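Side-chain contacts in putative cytochrome P450 hydroxylase (Chondromyces apiculatus DSM 436, PDB 6GMF), which binds heme and, as the cytochrome P450 CYP109Q5, works as a versatile monooxygenase of terpenes: residues A[5-10]-A[33-38]; A[51-56]-A[338-343]; A[125-128]-A[132-135]; A[194-199]-A[203-208]; A[261-266]-A[360-365]. One frame throughout, in Å; residues are numbered along the deposited sequence.

The five contacts spread over a single P450 chain, and only contact 2 reaches the heme: its second segment supplies Cys343, the axial ligand of the iron. Contacts 3 and 5 are neighbours, their centres about 17 Å apart, and they meet directly where Phe127 CZ lies 3.7 Å from Leu364 CD2. Contact 1 keeps to the surface near the N-terminus; its nearest atoms stay about 8 Å from contact 2. Contact 4 lies on the other side of the chain's centre from contact 1, with about 44 Å between the two centres. The side chains of Ile205 in contact 4 and Val266 in contact 5 are about 12 and 13 Å from the heme.

Contact 1. Residues A[5-10]-A[33-38]; sequences IDITAP and QPQGFM
Ile5 and Gln33 are joined by a backbone hydrogen bond, the one polar link between residues 5-10 and 33-38. Gln33 N donates to Ile5 O over 2.8 Å with an N-H...O angle of 173°, almost straight at the hydrogen, although the donor sits 19° out of the carbonyl plane. Ile5 also makes a backbone bond with Arg31, so the N-terminal chain runs beside the end of strand 29-31.

That strand is at the margin of the mixed sheet typical of the P450 beta-rich region. It pairs antiparallel with strand 38-40, and the connection between them holds a G1 beta bulge in which Gly36 and Phe37 both face Leu32.

Apolar contact comes from one branch of Ile7. The isoleucine and Gln35 side chains meet at a slant, with Ile7 CD1 4.4 Å from Gln35 CD, while Leu32, Phe380 and Phe381 also touch the isoleucine. Gln35 in turn lays its CB over the centre of the Phe37 ring, 3.6 Å above the ring plane.

Local polar bonds shape the N-terminal segment. Asp6 OD1 accepts from Thr8 N at 2.9 Å, closing an Asx turn, and from Thr8 OG1 at 2.6 Å, both donors approaching the same face of the carboxylate. Around them a type I turn is closed by Ala9 N bonding to Asp6 O at 3.1 Å, which leaves Ala9 at the N-cap of helix 10-14.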
# COMPACT_ATOMS: atom_id res chain seq x y z
N ILE A 5 -8.15 3.51 23.18
CA ILE A 5 -7.02 3.85 22.33
C ILE A 5 -7.37 5.09 21.52
O ILE A 5 -8.40 5.14 20.86
CB ILE A 5 -6.64 2.67 21.41
CG1 ILE A 5 -6.18 1.45 22.21
CG2 ILE A 5 -5.59 3.11 20.41
CD1 ILE A 5 -6.17 0.18 21.38
N ASP A 6 -6.47 6.07 21.57
CA ASP A 6 -6.60 7.28 20.83
C ASP A 6 -5.57 7.33 19.69
O ASP A 6 -4.38 7.67 19.92
CB ASP A 6 -6.38 8.49 21.74
CG ASP A 6 -6.72 9.78 21.04
OD1 ASP A 6 -7.01 9.73 19.86
OD2 ASP A 6 -6.74 10.83 21.72
N ILE A 7 -6.02 7.07 18.46
CA ILE A 7 -5.11 7.05 17.33
C ILE A 7 -4.68 8.48 16.94
O ILE A 7 -3.70 8.63 16.18
CB ILE A 7 -5.70 6.29 16.12
CG1 ILE A 7 -6.91 7.02 15.52
CG2 ILE A 7 -6.01 4.85 16.50
CD1 ILE A 7 -7.41 6.45 14.20
N THR A 8 -5.33 9.52 17.47
CA THR A 8 -4.89 10.91 17.20
C THR A 8 -3.72 11.32 18.12
O THR A 8 -3.12 12.37 17.88
CB THR A 8 -6.04 11.93 17.29
OG1 THR A 8 -6.46 12.01 18.65
CG2 THR A 8 -7.19 11.57 16.39
N ALA A 9 -3.38 10.49 19.12
CA ALA A 9 -2.33 10.82 20.08
C ALA A 9 -0.99 11.00 19.38
O ALA A 9 -0.59 10.14 18.60
CB ALA A 9 -2.22 9.75 21.13
N PRO A 10 -0.20 12.05 19.69
CA PRO A 10 0.97 12.34 18.88
C PRO A 10 1.98 11.21 19.05
O PRO A 10 2.72 10.91 18.13
CB PRO A 10 1.52 13.65 19.47
CG PRO A 10 1.09 13.57 20.92
CD PRO A 10 -0.26 12.89 20.89
N GLN A 33 -11.17 4.65 20.53
CA GLN A 33 -12.16 5.66 20.90
C GLN A 33 -11.83 6.96 20.16
O GLN A 33 -10.68 7.37 20.14
CB GLN A 33 -12.17 5.80 22.43
CG GLN A 33 -12.95 4.68 23.12
CD GLN A 33 -14.37 4.57 22.60
OE1 GLN A 33 -15.08 5.57 22.47
NE2 GLN A 33 -14.80 3.36 22.27
N PRO A 34 -12.82 7.70 19.60
CA PRO A 34 -14.25 7.38 19.71
C PRO A 34 -14.88 6.53 18.60
O PRO A 34 -16.10 6.29 18.62
CB PRO A 34 -14.87 8.78 19.68
CG PRO A 34 -13.98 9.57 18.74
CD PRO A 34 -12.59 9.03 18.99
N GLN A 35 -14.05 6.03 17.66
CA GLN A 35 -14.52 5.27 16.50
C GLN A 35 -15.24 3.99 16.95
O GLN A 35 -16.12 3.52 16.27
CB GLN A 35 -13.33 4.86 15.61
CG GLN A 35 -12.60 6.03 14.98
CD GLN A 35 -11.50 6.63 15.83
OE1 GLN A 35 -11.29 6.27 16.99
NE2 GLN A 35 -10.82 7.61 15.28
N GLY A 36 -14.77 3.39 18.04
CA GLY A 36 -15.34 2.18 18.58
C GLY A 36 -14.89 0.94 17.82
O GLY A 36 -15.50 -0.11 17.91
N PHE A 37 -13.81 1.08 17.05
CA PHE A 37 -13.34 -0.02 16.23
C PHE A 37 -12.53 -0.96 17.12
O PHE A 37 -11.85 -0.51 18.05
CB PHE A 37 -12.46 0.48 15.09
CG PHE A 37 -13.11 1.42 14.12
CD1 PHE A 37 -14.50 1.48 13.98
CD2 PHE A 37 -12.32 2.19 13.29
CE1 PHE A 37 -15.06 2.33 13.03
CE2 PHE A 37 -12.89 3.03 12.35
CZ PHE A 37 -14.25 3.09 12.22
N MET A 38 -12.62 -2.26 16.86
CA MET A 38 -11.89 -3.22 17.65
C MET A 38 -10.57 -3.53 16.94
O MET A 38 -10.54 -3.71 15.75
CB MET A 38 -12.68 -4.51 17.86
CG MET A 38 -14.10 -4.29 18.37
SD MET A 38 -14.10 -3.48 19.96
CE MET A 38 -13.98 -4.88 21.06

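Contact 2. Residues A[51-56]-A[338-343]; sequences HDAKGF and LDIHFC. With HEM (protoporphyrin IX containing Fe), chain B.
Asp339 OD2 is gripped from two directions, by the imidazole of His51 and by a water. His51 ND1 donates to it over 2.7 Å in a bond that is nearly linear (176°). The oxygen lies in the plane of the imidazole, whereas the donor comes from above the carboxylate plane, and ring and carboxylate stand 74° apart. The water gives one hydrogen to Asp339 OD2 at 2.7 Å and the other to His51 O, also at 2.7 Å, so side chain and backbone of the histidine converge on one carboxylate oxygen. The carboxylate would be expected to favour a positively charged His51.

Over one face of the same ring lies Leu338 CD2, 3.6 Å from the ring centroid and displaced toward the rim, a CH-pi contact. Leu338 itself leans on Ala47 and Leu50 of helix 43-51.

Residues 338-343 belong to the cysteine-ligand loop, the P450 signature that opens here with Phe336. Cys343 SG binds the heme iron at 2.3 Å, and a water occupies the other axial site. Two residues earlier, His341 donates from ND1 to the propionate oxygen O2D of the heme at 2.6 Å, in the plane of its ring.

On the side nearer His341, the CD1 methyl of Ile340 meets Ala53 CB at 3.9 Å. The CG1 branch of Ile340 is flanked by both its amide nitrogen and its carbonyl group (chi1 63°), and its extended end brings that methyl to the alanine.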
# COMPACT_ATOMS: atom_id res chain seq x y z
N HIS A 51 -7.94 -15.10 7.77
CA HIS A 51 -8.37 -16.38 7.17
C HIS A 51 -9.87 -16.63 7.37
O HIS A 51 -10.41 -17.58 6.82
CB HIS A 51 -7.59 -17.53 7.80
CG HIS A 51 -6.16 -17.68 7.37
ND1 HIS A 51 -5.81 -17.85 6.08
CD2 HIS A 51 -5.05 -17.84 8.10
CE1 HIS A 51 -4.49 -18.09 6.03
NE2 HIS A 51 -4.01 -18.09 7.25
N ASP A 52 -10.51 -15.91 8.27
CA ASP A 52 -11.93 -16.13 8.58
C ASP A 52 -12.79 -15.12 7.81
O ASP A 52 -13.36 -14.23 8.43
CB ASP A 52 -12.13 -16.05 10.08
CG ASP A 52 -13.52 -16.42 10.56
OD1 ASP A 52 -14.34 -16.80 9.72
OD2 ASP A 52 -13.74 -16.36 11.79
N ALA A 53 -12.92 -15.29 6.49
CA ALA A 53 -13.67 -14.36 5.68
C ALA A 53 -15.16 -14.48 5.99
O ALA A 53 -15.88 -13.50 5.95
CB ALA A 53 -13.37 -14.58 4.22
N LYS A 54 -15.61 -15.66 6.39
CA LYS A 54 -17.04 -15.85 6.70
C LYS A 54 -17.39 -15.11 7.99
O LYS A 54 -18.47 -14.56 8.10
CB LYS A 54 -17.37 -17.34 6.79
CG LYS A 54 -16.35 -18.13 7.58
CD LYS A 54 -14.94 -18.00 7.03
N GLY A 55 -16.47 -15.06 8.95
CA GLY A 55 -16.77 -14.35 10.19
C GLY A 55 -16.40 -12.87 10.19
O GLY A 55 -17.01 -12.08 10.96
N PHE A 56 -15.38 -12.52 9.39
CA PHE A 56 -14.85 -11.15 9.30
C PHE A 56 -14.91 -10.68 7.85
O PHE A 56 -14.12 -11.02 7.02
CB PHE A 56 -13.42 -11.10 9.81
CG PHE A 56 -13.32 -11.42 11.27
CD1 PHE A 56 -13.24 -12.73 11.69
CD2 PHE A 56 -13.34 -10.41 12.22
CE1 PHE A 56 -13.18 -13.02 13.04
CE2 PHE A 56 -13.22 -10.70 13.56
CZ PHE A 56 -13.15 -12.01 13.97
N LEU A 338 -3.20 -11.60 3.67
CA LEU A 338 -3.21 -13.03 3.80
C LEU A 338 -4.52 -13.58 3.24
O LEU A 338 -5.58 -13.05 3.51
CB LEU A 338 -3.09 -13.38 5.27
CG LEU A 338 -2.84 -14.84 5.64
CD1 LEU A 338 -1.45 -15.25 5.15
CD2 LEU A 338 -2.95 -15.01 7.13
N ASP A 339 -4.41 -14.72 2.57
CA ASP A 339 -5.56 -15.46 2.08
C ASP A 339 -6.26 -14.72 0.92
O ASP A 339 -5.61 -14.23 0.01
CB ASP A 339 -6.48 -15.82 3.23
CG ASP A 339 -7.13 -17.19 3.02
OD1 ASP A 339 -7.20 -17.62 1.85
OD2 ASP A 339 -7.52 -17.80 4.05
N ILE A 340 -7.59 -14.67 0.91
CA ILE A 340 -8.30 -14.40 -0.35
C ILE A 340 -8.05 -12.98 -0.90
O ILE A 340 -8.06 -12.80 -2.12
CB ILE A 340 -9.79 -14.71 -0.26
CG1 ILE A 340 -10.56 -13.86 0.75
CG2 ILE A 340 -9.97 -16.20 0.00
CD1 ILE A 340 -12.05 -14.03 0.62
N HIS A 341 -7.89 -11.99 -0.01
CA HIS A 341 -7.70 -10.61 -0.42
C HIS A 341 -6.22 -10.22 -0.50
O HIS A 341 -5.91 -9.06 -0.76
CB HIS A 341 -8.43 -9.65 0.51
CG HIS A 341 -9.91 -9.72 0.41
ND1 HIS A 341 -10.62 -9.07 -0.59
CD2 HIS A 341 -10.80 -10.40 1.16
CE1 HIS A 341 -11.90 -9.30 -0.41
NE2 HIS A 341 -12.04 -10.12 0.67
N PHE A 342 -5.31 -11.20 -0.46
CA PHE A 342 -3.89 -10.90 -0.52
C PHE A 342 -3.62 -9.93 -1.67
O PHE A 342 -4.01 -10.16 -2.80
CB PHE A 342 -3.11 -12.20 -0.74
CG PHE A 342 -1.62 -12.04 -0.73
CD1 PHE A 342 -0.86 -12.08 0.44
CD2 PHE A 342 -0.96 -11.79 -1.93
CE1 PHE A 342 0.51 -11.90 0.41
CE2 PHE A 342 0.40 -11.58 -1.95
CZ PHE A 342 1.13 -11.62 -0.78
N CYS A 343 -2.77 -8.94 -1.42
CA CYS A 343 -2.52 -7.84 -2.30
C CYS A 343 -2.23 -8.34 -3.73
O CYS A 343 -1.18 -9.01 -3.97
CB CYS A 343 -1.32 -7.05 -1.80
SG CYS A 343 -0.94 -5.62 -2.83
CHA HEM B . -4.96 -5.60 -1.25
CHB HEM B . -1.16 -3.97 1.02
CHC HEM B . 0.48 -2.19 -3.17
CHD HEM B . -3.51 -3.48 -5.36
C1A HEM B . -4.03 -5.34 -0.27
C2A HEM B . -4.16 -5.87 1.05
C3A HEM B . -3.08 -5.38 1.71
C4A HEM B . -2.33 -4.61 0.78
CMA HEM B . -2.72 -5.52 3.16
CAA HEM B . -5.24 -6.74 1.63
CBA HEM B . -6.52 -5.97 2.04
CGA HEM B . -7.54 -6.83 2.75
O1A HEM B . -7.26 -8.02 3.06
O2A HEM B . -8.60 -6.21 3.09
C1B HEM B . -0.35 -3.31 0.08
C2B HEM B . 0.95 -2.74 0.35
C3B HEM B . 1.43 -2.22 -0.81
C4B HEM B . 0.41 -2.51 -1.82
CMB HEM B . 1.55 -2.75 1.70
CAB HEM B . 2.75 -1.56 -1.14
CBB HEM B . 3.77 -1.76 -0.37
C1C HEM B . -0.40 -2.41 -4.17
C2C HEM B . -0.21 -2.00 -5.53
C3C HEM B . -1.39 -2.39 -6.13
C4C HEM B . -2.25 -2.96 -5.17
CMC HEM B . 1.05 -1.47 -6.14
CAC HEM B . -1.81 -2.29 -7.53
CBC HEM B . -1.20 -1.58 -8.45
C1D HEM B . -4.23 -4.14 -4.39
C2D HEM B . -5.60 -4.68 -4.65
C3D HEM B . -5.99 -5.28 -3.51
C4D HEM B . -4.89 -5.11 -2.56
CMD HEM B . -6.28 -4.55 -6.00
CAD HEM B . -7.30 -5.98 -3.27
CBD HEM B . -7.30 -7.50 -3.48
CGD HEM B . -8.61 -8.16 -3.12
O1D HEM B . -8.82 -9.29 -3.59
O2D HEM B . -9.43 -7.58 -2.35
NA HEM B . -2.89 -4.57 -0.43
NB HEM B . -0.59 -3.15 -1.21
NC HEM B . -1.65 -2.96 -3.94
ND HEM B . -3.90 -4.37 -3.08
FE HEM B . -2.24 -3.87 -2.19
O HOH W 1 -9.78 -19.07 4.72
O HOH W 2 -3.29 -2.00 -1.54

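Contact 3. Residues A[125-128]-A[132-135]; sequences STFE and EVTV
Glu128 and Glu132 hold each other by two bonds running in opposite senses. Glu128 N donates to Glu132 OE1 at 2.9 Å, meeting the oxygen from above the carboxylate plane, while Glu132 N donates to Glu128 O at 3.1 Å. The Glu132 chain runs extended beyond CG (chi2 -170°), which brings its carboxylate back alongside the preceding strand, with OE1 3.5 Å from Phe127 CB. This polar part is the close-fitting one. The apolar part is looser across the two segments: Phe127 CE2 is 4.2 Å from Val133 CG2, and the buried ring finds further company in Leu121, Leu364 and Leu390.

The two glutamates are partly exposed, and Glu132 OE2 forms a salt bridge with Lys124. The Glu128 carboxylate turns elsewhere, taking bonds from Thr130 OG1, Leu388 N and Val131 N. The arrangement is a strand-to-helix junction, with edge strand 126-128 of an antiparallel sheet leading straight into the side-chain N-cap of helix 129-134.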
# COMPACT_ATOMS: atom_id res chain seq x y z
N SER A 125 22.65 18.99 -3.58
CA SER A 125 23.20 18.22 -2.45
C SER A 125 22.15 17.90 -1.38
O SER A 125 22.44 17.12 -0.47
CB SER A 125 24.41 18.89 -1.83
OG SER A 125 24.10 20.20 -1.45
N THR A 126 20.96 18.50 -1.50
CA THR A 126 19.78 18.10 -0.74
C THR A 126 18.60 17.91 -1.69
O THR A 126 18.45 18.65 -2.69
CB THR A 126 19.46 19.15 0.34
OG1 THR A 126 20.51 19.18 1.31
CG2 THR A 126 18.22 18.86 1.15
N PHE A 127 17.72 16.95 -1.38
CA PHE A 127 16.47 16.85 -2.12
C PHE A 127 15.37 16.34 -1.19
O PHE A 127 15.65 15.78 -0.13
CB PHE A 127 16.61 15.94 -3.34
CG PHE A 127 16.89 14.48 -3.03
CD1 PHE A 127 18.18 14.06 -2.76
CD2 PHE A 127 15.88 13.54 -3.03
CE1 PHE A 127 18.45 12.73 -2.46
CE2 PHE A 127 16.15 12.21 -2.75
CZ PHE A 127 17.43 11.81 -2.43
N GLU A 128 14.11 16.60 -1.60
CA GLU A 128 12.99 16.14 -0.88
C GLU A 128 12.49 14.83 -1.51
O GLU A 128 11.96 14.81 -2.61
CB GLU A 128 11.94 17.25 -0.82
CG GLU A 128 11.01 17.10 0.36
CD GLU A 128 10.02 16.00 0.10
OE1 GLU A 128 9.17 16.19 -0.79
OE2 GLU A 128 10.12 14.97 0.78
N GLU A 132 10.13 14.27 -5.00
CA GLU A 132 11.05 14.12 -6.12
C GLU A 132 11.19 12.65 -6.56
O GLU A 132 11.62 12.39 -7.71
CB GLU A 132 12.38 14.76 -5.76
CG GLU A 132 12.23 16.24 -5.47
CD GLU A 132 13.53 16.98 -5.35
OE1 GLU A 132 13.75 17.68 -4.31
OE2 GLU A 132 14.29 16.95 -6.32
N VAL A 133 10.85 11.69 -5.70
CA VAL A 133 11.14 10.27 -6.00
C VAL A 133 9.96 9.35 -5.62
O VAL A 133 9.42 8.68 -6.47
CB VAL A 133 12.43 9.78 -5.33
CG1 VAL A 133 12.64 8.29 -5.60
CG2 VAL A 133 13.65 10.58 -5.77
N THR A 134 9.59 9.30 -4.33
CA THR A 134 8.75 8.22 -3.89
C THR A 134 7.30 8.42 -4.30
O THR A 134 6.60 7.45 -4.54
CB THR A 134 8.89 7.97 -2.39
OG1 THR A 134 8.27 9.04 -1.69
CG2 THR A 134 10.32 7.83 -1.97
N VAL A 135 6.86 9.68 -4.35
CA VAL A 135 5.47 9.96 -4.79
C VAL A 135 5.34 9.75 -6.29
O VAL A 135 4.40 9.06 -6.71
CB VAL A 135 5.05 11.38 -4.38
CG1 VAL A 135 3.76 11.79 -5.08
CG2 VAL A 135 4.90 11.46 -2.89

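Contact 4. Residues A[194-199]-A[203-208]; sequences EERRRE and DLISQL
The guanidinium of Arg196 presents its edge to the second segment: Asp203 OD1 and Ser206 OG both lie near its plane, and the Asp203 carboxylate is turned 83° against it. This is a helix-to-helix connection, in which the last turn of helix 177-198 lies against the side-chain N-cap of helix 204-210, probably helices G and H of the P450 fold.

Between the two helices, Arg196 NE forms a salt bridge with Asp203 OD1 at 3.1 Å, but the hydrogen bond within it is weak, bent to 134°. The arginine chain folds at chi2 (-70°), and this bend lets its methylene part pass close over the serine, with CD 3.2 Å from Ser206 OG. One residue before the serine, Ile205 CG2 lies 4.4 Å from Arg196 CG. Ile205 also touches Ala227 of helix 220-251, while Arg196 rests on Leu209.

Asp203 has its stronger bonds inside its own segment. Its carboxylate folds back over the first turn of the helix, where OD2 accepts from Ser206 N at 2.9 Å. The buried aspartate thus has both oxygens engaged, and the positive arginine beside it would be expected to favour its ionised form. Ser206 OG takes a bond from Arg201 N in the intervening loop and passes its own hydrogen to Asp203 OD1, 2.7 Å away on the syn side of the carboxylate.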
# COMPACT_ATOMS: atom_id res chain seq x y z
N GLU A 194 -14.27 3.14 -23.98
CA GLU A 194 -14.99 3.10 -25.30
C GLU A 194 -13.97 3.13 -26.45
O GLU A 194 -14.13 2.36 -27.42
CB GLU A 194 -16.03 4.22 -25.37
CG GLU A 194 -17.17 4.08 -24.38
CD GLU A 194 -17.88 2.73 -24.33
OE1 GLU A 194 -18.36 2.35 -23.24
OE2 GLU A 194 -17.94 2.06 -25.37
N GLU A 195 -12.91 3.93 -26.33
CA GLU A 195 -11.86 3.95 -27.36
C GLU A 195 -11.20 2.57 -27.47
O GLU A 195 -10.95 2.07 -28.58
CB GLU A 195 -10.80 5.04 -27.11
N ARG A 196 -10.95 1.90 -26.34
CA ARG A 196 -10.20 0.64 -26.40
C ARG A 196 -11.11 -0.51 -26.82
O ARG A 196 -10.60 -1.52 -27.28
CB ARG A 196 -9.55 0.31 -25.05
CG ARG A 196 -8.51 1.33 -24.58
CD ARG A 196 -7.22 1.33 -25.38
NE ARG A 196 -6.29 2.23 -24.70
CZ ARG A 196 -6.17 3.54 -24.92
NH1 ARG A 196 -6.80 4.10 -25.95
NH2 ARG A 196 -5.39 4.26 -24.12
N ARG A 197 -12.43 -0.38 -26.65
CA ARG A 197 -13.35 -1.36 -27.21
C ARG A 197 -13.19 -1.35 -28.74
O ARG A 197 -13.18 -2.40 -29.35
CB ARG A 197 -14.81 -1.13 -26.82
CG ARG A 197 -15.15 -1.40 -25.36
CD ARG A 197 -16.58 -1.02 -25.03
NE ARG A 197 -17.53 -1.83 -25.80
CZ ARG A 197 -18.80 -1.51 -26.01
NH1 ARG A 197 -19.31 -0.42 -25.47
NH2 ARG A 197 -19.56 -2.28 -26.78
N ARG A 198 -13.04 -0.15 -29.32
CA ARG A 198 -12.92 0.03 -30.79
C ARG A 198 -11.55 -0.45 -31.25
O ARG A 198 -11.43 -1.22 -32.19
CB ARG A 198 -13.12 1.50 -31.20
CG ARG A 198 -14.55 2.02 -31.11
CD ARG A 198 -14.67 3.52 -31.36
N GLU A 199 -10.49 0.04 -30.60
CA GLU A 199 -9.11 -0.25 -30.97
C GLU A 199 -8.34 -0.59 -29.70
O GLU A 199 -7.83 0.31 -29.02
CB GLU A 199 -8.43 0.94 -31.65
CG GLU A 199 -7.02 0.65 -32.12
N ASP A 203 -2.56 -2.06 -23.01
CA ASP A 203 -2.75 -1.45 -21.69
C ASP A 203 -3.77 -2.25 -20.88
O ASP A 203 -4.53 -3.12 -21.39
CB ASP A 203 -3.32 -0.03 -21.84
CG ASP A 203 -4.70 -0.08 -22.47
OD1 ASP A 203 -4.77 -0.22 -23.70
OD2 ASP A 203 -5.69 -0.04 -21.73
N LEU A 204 -3.84 -1.92 -19.60
CA LEU A 204 -4.66 -2.64 -18.65
C LEU A 204 -6.16 -2.47 -18.95
O LEU A 204 -6.97 -3.40 -18.71
CB LEU A 204 -4.36 -2.08 -17.26
CG LEU A 204 -4.03 -3.03 -16.14
CD1 LEU A 204 -3.18 -4.22 -16.57
CD2 LEU A 204 -3.35 -2.23 -15.04
N ILE A 205 -6.57 -1.31 -19.45
CA ILE A 205 -8.01 -1.14 -19.76
C ILE A 205 -8.40 -2.13 -20.87
O ILE A 205 -9.43 -2.80 -20.76
CB ILE A 205 -8.41 0.29 -20.13
CG1 ILE A 205 -8.07 1.27 -19.00
CG2 ILE A 205 -9.90 0.32 -20.50
CD1 ILE A 205 -8.94 1.12 -17.75
N SER A 206 -7.57 -2.21 -21.90
CA SER A 206 -7.79 -3.14 -23.02
C SER A 206 -7.85 -4.58 -22.51
O SER A 206 -8.75 -5.35 -22.91
CB SER A 206 -6.74 -3.03 -24.07
OG SER A 206 -6.75 -1.75 -24.67
N GLN A 207 -6.91 -4.93 -21.63
CA GLN A 207 -6.81 -6.28 -21.15
C GLN A 207 -7.98 -6.62 -20.22
O GLN A 207 -8.43 -7.76 -20.20
CB GLN A 207 -5.47 -6.54 -20.48
CG GLN A 207 -4.27 -6.39 -21.39
N LEU A 208 -8.46 -5.67 -19.40
CA LEU A 208 -9.60 -5.89 -18.56
C LEU A 208 -10.86 -6.12 -19.41
O LEU A 208 -11.64 -6.99 -19.09
CB LEU A 208 -9.78 -4.71 -17.59
CG LEU A 208 -8.78 -4.66 -16.42
CD1 LEU A 208 -8.71 -3.26 -15.87
CD2 LEU A 208 -9.09 -5.67 -15.32

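Contact 5. Residues A[261-266]-A[360-365]; sequences ADLSLV and LLARLG
Leu263 and Leu361 mark the nearest approach of the two backbones, their CA atoms 7.6 Å apart, where a short 3-10 turn (263-265) meets the last turn of helix 346-363. No hydrogen bond crosses between the segments, and the contact is made by aliphatic side chains. Leu263 reaches over with both methyls: CD2 touches Leu361 CB at 3.7 Å and CD1 touches Ala362 CB at 3.9 Å. With CG of Leu263 opposite its carbonyl carbon (chi1 -67°), the fork is directed at the helix, and the two leucine side chains run antiparallel alongside one another.

In the P450 fold the turn joins helices 253-261 and 266-276, probably J and K, and helix 346-363, probably L, follows the cysteine-ligand loop. Leu361 also packs on Leu256 and Ala259 of the first of these. Deeper in, Val266 CG2 meets Leu361 CD1 at 3.9 Å, beside Lys354 and Leu357. Gln260 NE2, from the end of helix 253-261, bonds to Leu361 O and Gly365 O.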
# COMPACT_ATOMS: atom_id res chain seq x y z
N ALA A 261 27.05 -1.35 -0.97
CA ALA A 261 28.20 -2.17 -1.42
C ALA A 261 27.73 -3.48 -2.08
O ALA A 261 28.43 -4.04 -2.91
CB ALA A 261 29.12 -2.45 -0.26
N ASP A 262 26.55 -3.98 -1.72
CA ASP A 262 26.01 -5.19 -2.33
C ASP A 262 24.52 -4.98 -2.63
O ASP A 262 23.65 -5.28 -1.81
CB ASP A 262 26.19 -6.41 -1.42
CG ASP A 262 25.68 -7.71 -1.99
OD1 ASP A 262 25.28 -7.74 -3.17
OD2 ASP A 262 25.63 -8.71 -1.23
N LEU A 263 24.24 -4.54 -3.86
CA LEU A 263 22.89 -4.28 -4.31
C LEU A 263 22.02 -5.54 -4.35
O LEU A 263 20.80 -5.42 -4.35
CB LEU A 263 22.98 -3.62 -5.69
CG LEU A 263 23.61 -2.23 -5.67
CD1 LEU A 263 23.69 -1.65 -7.07
CD2 LEU A 263 22.85 -1.28 -4.75
N SER A 264 22.60 -6.75 -4.34
CA SER A 264 21.80 -7.98 -4.31
C SER A 264 21.03 -8.12 -2.98
O SER A 264 20.17 -8.92 -2.91
CB SER A 264 22.65 -9.21 -4.52
OG SER A 264 23.64 -9.29 -3.52
N LEU A 265 21.36 -7.30 -1.98
CA LEU A 265 20.65 -7.26 -0.69
C LEU A 265 19.27 -6.58 -0.81
O LEU A 265 18.42 -6.71 0.09
CB LEU A 265 21.53 -6.51 0.31
CG LEU A 265 22.73 -7.30 0.85
CD1 LEU A 265 23.54 -6.43 1.80
CD2 LEU A 265 22.24 -8.58 1.50
N VAL A 266 19.04 -5.82 -1.88
CA VAL A 266 17.88 -4.92 -1.91
C VAL A 266 16.57 -5.69 -1.74
O VAL A 266 15.70 -5.20 -1.00
CB VAL A 266 17.89 -4.03 -3.18
CG1 VAL A 266 16.52 -3.40 -3.44
CG2 VAL A 266 18.97 -2.97 -3.08
N LEU A 360 18.66 4.35 -6.56
CA LEU A 360 19.08 5.36 -5.56
C LEU A 360 20.42 4.96 -4.93
O LEU A 360 21.34 5.81 -4.77
CB LEU A 360 18.02 5.45 -4.47
CG LEU A 360 16.78 6.26 -4.82
CD1 LEU A 360 15.67 5.93 -3.83
CD2 LEU A 360 17.09 7.75 -4.82
N LEU A 361 20.51 3.70 -4.51
CA LEU A 361 21.65 3.23 -3.75
C LEU A 361 22.89 3.27 -4.64
O LEU A 361 23.97 3.55 -4.13
CB LEU A 361 21.41 1.81 -3.23
CG LEU A 361 20.42 1.68 -2.08
CD1 LEU A 361 20.42 0.27 -1.49
CD2 LEU A 361 20.67 2.70 -1.01
N ALA A 362 22.73 2.92 -5.93
CA ALA A 362 23.88 2.87 -6.86
C ALA A 362 24.36 4.29 -7.19
O ALA A 362 25.54 4.56 -7.23
CB ALA A 362 23.50 2.15 -8.12
N ARG A 363 23.43 5.21 -7.44
CA ARG A 363 23.80 6.52 -7.95
C ARG A 363 24.06 7.56 -6.86
O ARG A 363 24.72 8.53 -7.13
CB ARG A 363 22.72 6.98 -8.93
CG ARG A 363 22.75 6.15 -10.20
CD ARG A 363 21.74 6.63 -11.20
NE ARG A 363 22.03 7.97 -11.68
CZ ARG A 363 21.17 8.70 -12.38
NH1 ARG A 363 20.03 8.17 -12.79
NH2 ARG A 363 21.47 9.96 -12.66
N LEU A 364 23.50 7.41 -5.66
CA LEU A 364 23.71 8.40 -4.62
C LEU A 364 24.88 7.94 -3.76
O LEU A 364 24.97 6.76 -3.44
CB LEU A 364 22.45 8.55 -3.76
CG LEU A 364 21.39 9.55 -4.22
CD1 LEU A 364 21.04 9.40 -5.68
CD2 LEU A 364 20.14 9.44 -3.37
N GLY A 365 25.75 8.89 -3.36
CA GLY A 365 26.83 8.64 -2.41
C GLY A 365 26.26 8.44 -1.03
O GLY A 365 25.22 7.80 -0.89